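Local coordinates for uncharacterized hypothetical protein (Parabacteroides merdae, PDB 4EI0) that is of unknown function but belongs to the DUF4466 family and is built largely of antiparallel beta sheets, at residues H176-A181 with A190-I195; Y238-R243 with R290-I295; L257-I262 with G279-T284. One frame throughout, in Å; residues are numbered along the deposited sequence.

Overall arrangement
From the N terminus, contact 1 comes first: 190-195 returns to 176-181 after only eight intervening residues and closes a short loop containing most of helix 180-185 beside edge strand 176-178. Contact 2 opens at 238-243 and closes at 290-295, spanning 46 residues, and contact 3 (257-262 with 279-284) is nested inside that loop. Strands 278-283 and 289-299 are neighbours in one antiparallel sheet, which ties contacts 2 and 3 together; the salt bridge from Arg290 NE to Glu283 OE1, 2.7 Å, joins them directly. Contact 1 belongs to a second sheet and reaches contact 3 by packing, Ile195 CD1 lying 3.9 Å from Val282 CG2.

Contact 1 (H176-A181 with A190-I195); sequences HIYSKA and AAKIDI
A short strand-helix-loop connection at the edge of an antiparallel sheet is closed here by Tyr178, the last residue of strand 176-178, against Lys192 and Ile193 in the loop that follows helix 180-185. The backbones stay well apart, with the nearest CA atoms, those of Tyr178 and Ile193, 8.2 Å from each other, so side chains make the contact. The tyrosine ring spans the gap: its CB points toward the loop, and CG lies anti to the carbonyl carbon (chi1 -73°). At the far end of the ring, Lys192 NZ donates a hydrogen bond to Tyr178 OH over 2.9 Å. The lysine chain bends at chi3 (68°) and again at chi4, which brings CE as well as NZ to the phenol; CE lies 3.8 Å from Tyr178 CZ. Asn170 completes a small polar cluster, its OD1 bonded to Lys192 NZ and its ND2 to Tyr178 OH, so both polar ends have a further partner.

Strand 176-178 is an outermost strand of its five-stranded sheet and pairs with 165-167, whose other neighbour is 195-199. The loop entering that last strand does so through a classic beta bulge, in which Asp194 and Ile195 together sit across from Leu166. Tyr178 and Ile193 therefore come from segments on opposite flanks of strand 165-167. Nearer the root of the ring, Ile193 CD1 meets Tyr178 CD2 at 3.7 Å, an apolar touch with the methyl approaching obliquely. Within the first segment, His176 CD2 sits over the centre of one face of the Tyr178 ring, 3.2 Å above its plane. Just beyond, Ser179 occupies the N-cap position of helix 180-185, where its side chain caps a backbone N.

Contact 2 (Y238-R243 with R290-I295); sequences YGLQDR and RAYVYI
Tyr292 and Tyr294, two residues apart on strand 289-299, both send their hydroxyls to the 238-243 loop, and each donates one hydrogen bond to it. Their first torsions nearly coincide: in both, CG is anti to the backbone N, with chi1 177° for Tyr292 and 176° for Tyr294. The acceptors differ in kind. Tyr292 OH bonds to the main-chain Leu240 O at 2.7 Å, in the carbonyl plane and on a lone pair. Tyr294 OH reaches the side-chain amide, with Gln241 OE1 also 2.7 Å away and again approached in plane on a lone pair.

Gln241 runs extended beyond CG, which carries its amide to the phenol; amide and ring planes are turned 46° from each other. Its aliphatic part also takes part, CG lying 3.6 Å from Tyr294 OH. Leu240 lies by the other tyrosine: CB approaches Tyr292 OH to 3.4 Å, while CD2 touches Tyr292 CE1 at 4.0 Å. A water adds a second link, accepting from Leu240 N and donating to Tyr292 OH at 2.7 Å. The Tyr292 hydroxyl is thus gripped by two bonds, as donor to the carbonyl and acceptor from the water.

Asp242 is the N-cap of helix 243-246, its OD1 bonded to Leu245 N, and its OD2 forms a salt bridge with Lys308 of strand 302-311. Leu245 and Ser246 of that short helix touch Tyr292 and Tyr294 respectively, while the intervening Val293 packs on Phe209 of strand 207-210.

Contact 3 (L257-I262 with G279-T284); sequences LDFETI and GAWVET
The indole of Trp281 receives two residues of the 257-262 segment in different ways: Ile262 lies over one face and Phe259 meets it at an edge. Ile262 CD1 stands 3.6 Å above the indole plane, away from the middle of the fused system and over its five-membered ring, with Trp281 CE2 its nearest atom at 3.6 Å. Measured to the centroid of the five-membered ring, the methyl lies only 16° off the ring normal, which identifies a CH-pi contact. The isoleucine branch gets there with CG1 anti to the backbone N (chi1 -166°), and CG1 adds a longer approach to Trp281 CD2 of 4.1 Å.

Phe259 forms an offset edge-to-face pair with the six-membered ring of the indole. The ring planes stand at 80°, the centroids are 5.6 Å apart, and it is the tryptophan edge that points toward the phenylalanine face. Trp281 CZ3 leads, reaching Phe259 CE1 at 3.7 Å.

The contact packs the end of helix 256-261 against the antiparallel sheet at strand 278-283. Ile262 is the first residue to leave helical backbone angles, with its N still bonded to Asp258 O, so the face contact comes from the helix terminus and the edge contact from inside the helix, where Phe259 is buried. Just before the terminus, Thr261 OG1 donates to Leu257 O at 2.8 Å, from above the carbonyl plane. Trp281 points its CB toward the helix from a strand hydrogen-bonded to both neighbours, through Ile235 on strand 233-238 and, at Ala280 and Val282, through Val293 and Ala291 on strand 289-299. Tyr292 on that second strand touches both aromatic side chains, its ring meeting the indole as well.

Contact 1 (H176-A181 with A190-I195)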
loop_
_atom_site.group_PDB
_atom_site.type_symbol
_atom_site.label_atom_id
_atom_site.label_comp_id
_atom_site.label_asym_id
_atom_site.label_seq_id
_atom_site.Cartn_x
_atom_site.Cartn_y
_atom_site.Cartn_z
ATOM N N HIS B 176 -43.650 8.183 -10.172
ATOM C CA HIS B 176 -44.279 7.484 -9.050
ATOM C C HIS B 176 -45.313 6.559 -9.592
ATOM O O HIS B 176 -46.053 6.939 -10.475
ATOM C CB HIS B 176 -44.898 8.488 -8.063
ATOM C CG HIS B 176 -45.435 7.840 -6.793
ATOM N ND1 HIS B 176 -44.677 7.642 -5.688
ATOM C CD2 HIS B 176 -46.665 7.266 -6.530
ATOM C CE1 HIS B 176 -45.441 7.037 -4.744
ATOM N NE2 HIS B 176 -46.628 6.780 -5.272
ATOM N N ILE B 177 -45.366 5.331 -9.080
ATOM C CA ILE B 177 -46.346 4.330 -9.518
ATOM C C ILE B 177 -47.450 4.268 -8.466
ATOM O O ILE B 177 -47.214 3.867 -7.348
ATOM C CB ILE B 177 -45.736 2.897 -9.665
ATOM C CG1 ILE B 177 -44.373 2.890 -10.403
ATOM C CG2 ILE B 177 -46.737 2.002 -10.331
ATOM C CD1 ILE B 177 -44.377 3.533 -11.766
ATOM N N TYR B 178 -48.637 4.689 -8.861
ATOM C CA TYR B 178 -49.868 4.634 -8.092
ATOM C C TYR B 178 -50.573 3.382 -8.530
ATOM O O TYR B 178 -50.424 2.969 -9.658
ATOM C CB TYR B 178 -50.769 5.852 -8.413
ATOM C CG TYR B 178 -50.228 7.130 -7.799
ATOM C CD1 TYR B 178 -50.209 7.292 -6.409
ATOM C CD2 TYR B 178 -49.665 8.129 -8.575
ATOM C CE1 TYR B 178 -49.669 8.433 -5.827
ATOM C CE2 TYR B 178 -49.122 9.287 -7.987
ATOM C CZ TYR B 178 -49.145 9.433 -6.613
ATOM O OH TYR B 178 -48.625 10.551 -6.013
ATOM N N SER B 179 -51.338 2.796 -7.628
ATOM C CA SER B 179 -52.079 1.564 -7.864
ATOM C C SER B 179 -53.543 1.801 -7.955
ATOM O O SER B 179 -54.047 2.893 -7.686
ATOM C CB SER B 179 -51.865 0.606 -6.691
ATOM O OG SER B 179 -52.362 1.187 -5.490
ATOM N N LYS B 180 -54.258 0.760 -8.330
ATOM C CA LYS B 180 -55.692 0.817 -8.375
ATOM C C LYS B 180 -56.280 1.050 -6.975
ATOM O O LYS B 180 -57.311 1.690 -6.856
ATOM C CB LYS B 180 -56.247 -0.444 -9.033
ATOM C CG LYS B 180 -55.976 -0.493 -10.539
ATOM C CD LYS B 180 -56.368 -1.827 -11.167
ATOM C CE LYS B 180 -56.516 -1.684 -12.680
ATOM N NZ LYS B 180 -56.826 -2.935 -13.406
ATOM N N ALA B 181 -55.613 0.549 -5.936
ATOM C CA ALA B 181 -56.051 0.756 -4.559
ATOM C C ALA B 181 -55.901 2.217 -4.219
ATOM O O ALA B 181 -56.779 2.793 -3.594
ATOM C CB ALA B 181 -55.200 -0.040 -3.603
ATOM N N ALA B 190 -56.146 10.336 -9.952
ATOM C CA ALA B 190 -56.287 10.169 -11.403
ATOM C C ALA B 190 -55.818 11.394 -12.220
ATOM O O ALA B 190 -55.253 11.233 -13.293
ATOM C CB ALA B 190 -57.706 9.775 -11.783
ATOM N N ALA B 191 -55.991 12.596 -11.686
ATOM C CA ALA B 191 -55.563 13.836 -12.358
ATOM C C ALA B 191 -54.031 13.973 -12.496
ATOM O O ALA B 191 -53.568 14.694 -13.332
ATOM C CB ALA B 191 -56.180 15.039 -11.679
ATOM N N LYS B 192 -53.258 13.282 -11.660
ATOM C CA LYS B 192 -51.776 13.260 -11.706
ATOM C C LYS B 192 -51.210 12.176 -12.648
ATOM O O LYS B 192 -50.003 12.111 -12.827
ATOM C CB LYS B 192 -51.201 12.953 -10.297
ATOM C CG LYS B 192 -50.963 14.170 -9.447
ATOM C CD LYS B 192 -51.020 13.865 -7.957
ATOM C CE LYS B 192 -49.874 12.997 -7.532
ATOM N NZ LYS B 192 -49.302 13.392 -6.222
ATOM N N ILE B 193 -52.071 11.303 -13.185
ATOM C CA ILE B 193 -51.605 10.150 -13.930
ATOM C C ILE B 193 -51.340 10.557 -15.361
ATOM O O ILE B 193 -52.215 11.124 -16.034
ATOM C CB ILE B 193 -52.593 8.970 -13.930
ATOM C CG1 ILE B 193 -52.990 8.601 -12.498
ATOM C CG2 ILE B 193 -51.940 7.758 -14.647
ATOM C CD1 ILE B 193 -51.865 8.473 -11.528
ATOM N N ASP B 194 -50.133 10.210 -15.818
ATOM C CA ASP B 194 -49.668 10.486 -17.156
ATOM C C ASP B 194 -49.750 9.276 -18.082
ATOM O O ASP B 194 -50.073 9.422 -19.271
ATOM C CB ASP B 194 -48.239 11.090 -17.052
ATOM C CG ASP B 194 -48.267 12.398 -16.279
ATOM O OD1 ASP B 194 -49.103 13.243 -16.688
ATOM O OD2 ASP B 194 -47.560 12.561 -15.250
ATOM N N ILE B 195 -49.517 8.098 -17.544
ATOM C CA ILE B 195 -49.492 6.877 -18.350
ATOM C C ILE B 195 -50.140 5.762 -17.551
ATOM O O ILE B 195 -49.896 5.636 -16.341
ATOM C CB ILE B 195 -48.023 6.462 -18.719
ATOM C CG1 ILE B 195 -47.422 7.438 -19.744
ATOM C CG2 ILE B 195 -47.998 5.075 -19.327
ATOM C CD1 ILE B 195 -45.953 7.247 -20.056
#

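Contact 2 (Y238-R243 with R290-I295)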
loop_
_atom_site.group_PDB
_atom_site.type_symbol
_atom_site.label_atom_id
_atom_site.label_comp_id
_atom_site.label_asym_id
_atom_site.label_seq_id
_atom_site.Cartn_x
_atom_site.Cartn_y
_atom_site.Cartn_z
ATOM N N TYR B 238 -35.946 1.272 -28.714
ATOM C CA TYR B 238 -35.460 -0.048 -28.306
ATOM C C TYR B 238 -33.939 -0.042 -28.201
ATOM O O TYR B 238 -33.259 0.397 -29.115
ATOM C CB TYR B 238 -35.947 -1.117 -29.313
ATOM C CG TYR B 238 -35.602 -2.532 -28.920
ATOM C CD1 TYR B 238 -36.076 -3.047 -27.731
ATOM C CD2 TYR B 238 -34.787 -3.378 -29.734
ATOM C CE1 TYR B 238 -35.749 -4.335 -27.321
ATOM C CE2 TYR B 238 -34.477 -4.672 -29.331
ATOM C CZ TYR B 238 -34.961 -5.137 -28.115
ATOM O OH TYR B 238 -34.689 -6.399 -27.656
ATOM N N GLY B 239 -33.401 -0.566 -27.101
ATOM C CA GLY B 239 -31.966 -0.744 -26.953
ATOM C C GLY B 239 -31.216 0.534 -26.687
ATOM O O GLY B 239 -30.023 0.580 -26.918
ATOM N N LEU B 240 -31.914 1.580 -26.245
ATOM C CA LEU B 240 -31.284 2.839 -25.876
ATOM C C LEU B 240 -30.963 2.788 -24.397
ATOM O O LEU B 240 -31.819 2.942 -23.534
ATOM C CB LEU B 240 -32.143 4.070 -26.190
ATOM C CG LEU B 240 -31.537 5.398 -25.705
ATOM C CD1 LEU B 240 -30.281 5.636 -26.512
ATOM C CD2 LEU B 240 -32.456 6.581 -25.869
ATOM N N GLN B 241 -29.714 2.539 -24.083
ATOM C CA GLN B 241 -29.407 2.143 -22.727
ATOM C C GLN B 241 -28.712 3.332 -22.111
ATOM O O GLN B 241 -28.117 4.158 -22.781
ATOM C CB GLN B 241 -28.639 0.808 -22.632
ATOM C CG GLN B 241 -29.557 -0.367 -23.011
ATOM C CD GLN B 241 -29.008 -1.780 -22.765
ATOM O OE1 GLN B 241 -29.612 -2.558 -22.032
ATOM N NE2 GLN B 241 -27.885 -2.118 -23.386
ATOM N N ASP B 242 -28.892 3.468 -20.833
ATOM C CA ASP B 242 -28.275 4.524 -20.127
ATOM C C ASP B 242 -27.556 3.815 -18.987
ATOM O O ASP B 242 -28.124 2.932 -18.327
ATOM C CB ASP B 242 -29.375 5.474 -19.668
ATOM C CG ASP B 242 -28.864 6.536 -18.725
ATOM O OD1 ASP B 242 -28.481 6.198 -17.598
ATOM O OD2 ASP B 242 -28.809 7.701 -19.150
ATOM N N ARG B 243 -26.311 4.173 -18.770
ATOM C CA ARG B 243 -25.479 3.433 -17.801
ATOM C C ARG B 243 -26.021 3.585 -16.368
ATOM O O ARG B 243 -25.968 2.646 -15.570
ATOM C CB ARG B 243 -24.018 3.924 -17.869
ATOM C CG ARG B 243 -22.909 2.878 -17.735
ATOM C CD ARG B 243 -23.195 1.810 -16.687
ATOM N NE ARG B 243 -21.997 1.038 -16.337
ATOM C CZ ARG B 243 -21.887 0.248 -15.265
ATOM N NH1 ARG B 243 -22.881 0.125 -14.385
ATOM N NH2 ARG B 243 -20.755 -0.412 -15.061
ATOM N N ARG B 290 -40.189 16.408 -19.320
ATOM C CA ARG B 290 -39.863 15.322 -20.200
ATOM C C ARG B 290 -39.220 14.225 -19.407
ATOM O O ARG B 290 -38.656 14.479 -18.345
ATOM C CB ARG B 290 -38.939 15.790 -21.285
ATOM C CG ARG B 290 -39.680 16.534 -22.349
ATOM C CD ARG B 290 -38.693 17.087 -23.358
ATOM N NE ARG B 290 -39.440 17.772 -24.370
ATOM C CZ ARG B 290 -38.906 18.290 -25.461
ATOM N NH1 ARG B 290 -37.588 18.250 -25.716
ATOM N NH2 ARG B 290 -39.723 18.869 -26.302
ATOM N N ALA B 291 -39.319 12.996 -19.887
ATOM C CA ALA B 291 -38.740 11.876 -19.129
ATOM C C ALA B 291 -38.332 10.799 -20.116
ATOM O O ALA B 291 -38.793 10.786 -21.276
ATOM C CB ALA B 291 -39.756 11.327 -18.147
ATOM N N TYR B 292 -37.498 9.883 -19.649
ATOM C CA TYR B 292 -37.168 8.684 -20.395
ATOM C C TYR B 292 -37.445 7.536 -19.451
ATOM O O TYR B 292 -36.859 7.465 -18.341
ATOM C CB TYR B 292 -35.682 8.679 -20.867
ATOM C CG TYR B 292 -35.294 7.409 -21.590
ATOM C CD1 TYR B 292 -35.881 7.090 -22.809
ATOM C CD2 TYR B 292 -34.399 6.512 -21.055
ATOM C CE1 TYR B 292 -35.581 5.920 -23.484
ATOM C CE2 TYR B 292 -34.071 5.329 -21.744
ATOM C CZ TYR B 292 -34.698 5.017 -22.923
ATOM O OH TYR B 292 -34.378 3.875 -23.642
ATOM N N VAL B 293 -38.337 6.647 -19.867
ATOM C CA VAL B 293 -38.715 5.452 -19.119
ATOM C C VAL B 293 -38.015 4.233 -19.755
ATOM O O VAL B 293 -38.141 4.000 -20.951
ATOM C CB VAL B 293 -40.222 5.246 -19.188
ATOM C CG1 VAL B 293 -40.624 4.013 -18.345
ATOM C CG2 VAL B 293 -40.935 6.539 -18.808
ATOM N N TYR B 294 -37.199 3.520 -18.976
ATOM C CA TYR B 294 -36.410 2.390 -19.491
ATOM C C TYR B 294 -36.975 1.136 -18.887
ATOM O O TYR B 294 -37.213 1.098 -17.696
ATOM C CB TYR B 294 -34.919 2.541 -19.121
ATOM C CG TYR B 294 -34.106 1.346 -19.552
ATOM C CD1 TYR B 294 -33.850 1.138 -20.885
ATOM C CD2 TYR B 294 -33.626 0.419 -18.636
ATOM C CE1 TYR B 294 -33.107 0.052 -21.328
ATOM C CE2 TYR B 294 -32.899 -0.688 -19.056
ATOM C CZ TYR B 294 -32.617 -0.854 -20.402
ATOM O OH TYR B 294 -31.969 -1.957 -20.885
ATOM N N ILE B 295 -37.212 0.122 -19.700
ATOM C CA ILE B 295 -37.722 -1.168 -19.226
ATOM C C ILE B 295 -36.550 -2.075 -18.883
ATOM O O ILE B 295 -35.925 -2.646 -19.768
ATOM C CB ILE B 295 -38.634 -1.852 -20.253
ATOM C CG1 ILE B 295 -39.734 -0.900 -20.776
ATOM C CG2 ILE B 295 -39.242 -3.142 -19.695
ATOM C CD1 ILE B 295 -40.627 -0.236 -19.770
HETATM O O HOH W 1 -34.529 1.611 -25.165
#

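Contact 3 (L257-I262 with G279-T284)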
loop_
_atom_site.group_PDB
_atom_site.type_symbol
_atom_site.label_atom_id
_atom_site.label_comp_id
_atom_site.label_asym_id
_atom_site.label_seq_id
_atom_site.Cartn_x
_atom_site.Cartn_y
_atom_site.Cartn_z
ATOM N N LEU B 257 -28.907 18.023 -21.823
ATOM C CA LEU B 257 -28.985 18.578 -23.179
ATOM C C LEU B 257 -29.835 17.671 -24.099
ATOM O O LEU B 257 -30.572 18.155 -24.948
ATOM C CB LEU B 257 -27.572 18.794 -23.749
ATOM C CG LEU B 257 -27.463 19.184 -25.242
ATOM C CD1 LEU B 257 -28.031 20.592 -25.432
ATOM C CD2 LEU B 257 -26.032 19.026 -25.765
ATOM N N ASP B 258 -29.746 16.360 -23.897
ATOM C CA ASP B 258 -30.544 15.384 -24.642
ATOM C C ASP B 258 -32.040 15.622 -24.404
ATOM O O ASP B 258 -32.836 15.491 -25.323
ATOM C CB ASP B 258 -30.194 13.962 -24.201
ATOM C CG ASP B 258 -28.723 13.637 -24.432
ATOM O OD1 ASP B 258 -28.262 13.790 -25.572
ATOM O OD2 ASP B 258 -28.005 13.250 -23.477
ATOM N N PHE B 259 -32.428 15.948 -23.171
ATOM C CA PHE B 259 -33.832 16.310 -22.904
ATOM C C PHE B 259 -34.254 17.601 -23.558
ATOM O O PHE B 259 -35.397 17.704 -24.089
ATOM C CB PHE B 259 -34.111 16.364 -21.420
ATOM C CG PHE B 259 -34.313 15.021 -20.822
ATOM C CD1 PHE B 259 -35.417 14.308 -21.161
ATOM C CD2 PHE B 259 -33.368 14.465 -19.970
ATOM C CE1 PHE B 259 -35.621 13.054 -20.657
ATOM C CE2 PHE B 259 -33.577 13.210 -19.438
ATOM C CZ PHE B 259 -34.706 12.517 -19.788
ATOM N N GLU B 260 -33.349 18.585 -23.531
ATOM C CA GLU B 260 -33.618 19.872 -24.166
ATOM C C GLU B 260 -33.788 19.752 -25.678
ATOM O O GLU B 260 -34.547 20.505 -26.254
ATOM C CB GLU B 260 -32.489 20.879 -23.897
ATOM C CG GLU B 260 -32.475 21.477 -22.494
ATOM C CD GLU B 260 -33.646 22.445 -22.214
ATOM O OE1 GLU B 260 -34.400 22.796 -23.147
ATOM O OE2 GLU B 260 -33.815 22.859 -21.035
ATOM N N THR B 261 -33.073 18.823 -26.309
ATOM C CA THR B 261 -32.964 18.777 -27.766
ATOM C C THR B 261 -33.692 17.566 -28.401
ATOM O O THR B 261 -33.764 17.495 -29.595
ATOM C CB THR B 261 -31.486 18.803 -28.232
ATOM O OG1 THR B 261 -30.812 17.667 -27.719
ATOM C CG2 THR B 261 -30.733 20.093 -27.786
ATOM N N ILE B 262 -34.266 16.639 -27.631
ATOM C CA ILE B 262 -35.094 15.547 -28.230
ATOM C C ILE B 262 -36.254 16.139 -29.061
ATOM O O ILE B 262 -36.939 17.087 -28.638
ATOM C CB ILE B 262 -35.600 14.519 -27.159
ATOM C CG1 ILE B 262 -36.148 13.253 -27.823
ATOM C CG2 ILE B 262 -36.628 15.114 -26.200
ATOM C CD1 ILE B 262 -35.052 12.296 -28.243
ATOM N N GLY B 279 -37.913 1.286 -24.377
ATOM C CA GLY B 279 -37.930 2.569 -23.699
ATOM C C GLY B 279 -38.978 3.478 -24.305
ATOM O O GLY B 279 -39.524 3.169 -25.369
ATOM N N ALA B 280 -39.217 4.596 -23.636
ATOM C CA ALA B 280 -40.121 5.589 -24.154
ATOM C C ALA B 280 -39.688 6.967 -23.724
ATOM O O ALA B 280 -39.494 7.246 -22.507
ATOM C CB ALA B 280 -41.503 5.302 -23.659
ATOM N N TRP B 281 -39.471 7.850 -24.671
ATOM C CA TRP B 281 -39.353 9.288 -24.351
ATOM C C TRP B 281 -40.739 9.830 -24.137
ATOM O O TRP B 281 -41.612 9.560 -24.927
ATOM C CB TRP B 281 -38.750 10.071 -25.469
ATOM C CG TRP B 281 -37.317 9.711 -25.779
ATOM C CD1 TRP B 281 -36.862 8.906 -26.799
ATOM C CD2 TRP B 281 -36.130 10.206 -25.129
ATOM N NE1 TRP B 281 -35.505 8.858 -26.806
ATOM C CE2 TRP B 281 -35.005 9.608 -25.819
ATOM C CE3 TRP B 281 -35.893 11.033 -24.063
ATOM C CZ2 TRP B 281 -33.705 9.866 -25.463
ATOM C CZ3 TRP B 281 -34.569 11.255 -23.685
ATOM C CH2 TRP B 281 -33.496 10.672 -24.378
ATOM N N VAL B 282 -40.914 10.648 -23.108
ATOM C CA VAL B 282 -42.235 11.133 -22.685
ATOM C C VAL B 282 -42.174 12.638 -22.526
ATOM O O VAL B 282 -41.167 13.178 -22.075
ATOM C CB VAL B 282 -42.607 10.468 -21.346
ATOM C CG1 VAL B 282 -43.802 11.108 -20.707
ATOM C CG2 VAL B 282 -42.845 8.987 -21.591
ATOM N N GLU B 283 -43.276 13.316 -22.874
ATOM C CA GLU B 283 -43.477 14.726 -22.488
ATOM C C GLU B 283 -44.865 14.862 -21.909
ATOM O O GLU B 283 -45.822 14.393 -22.522
ATOM C CB GLU B 283 -43.304 15.662 -23.685
ATOM C CG GLU B 283 -43.437 17.165 -23.345
ATOM C CD GLU B 283 -43.240 18.041 -24.566
ATOM O OE1 GLU B 283 -42.082 18.230 -24.963
ATOM O OE2 GLU B 283 -44.231 18.471 -25.181
ATOM N N THR B 284 -44.980 15.469 -20.728
ATOM C CA THR B 284 -46.266 15.528 -20.045
ATOM C C THR B 284 -47.161 16.506 -20.757
ATOM O O THR B 284 -46.672 17.398 -21.504
ATOM C CB THR B 284 -46.151 15.937 -18.573
ATOM O OG1 THR B 284 -45.439 17.156 -18.472
ATOM C CG2 THR B 284 -45.368 14.915 -17.802
#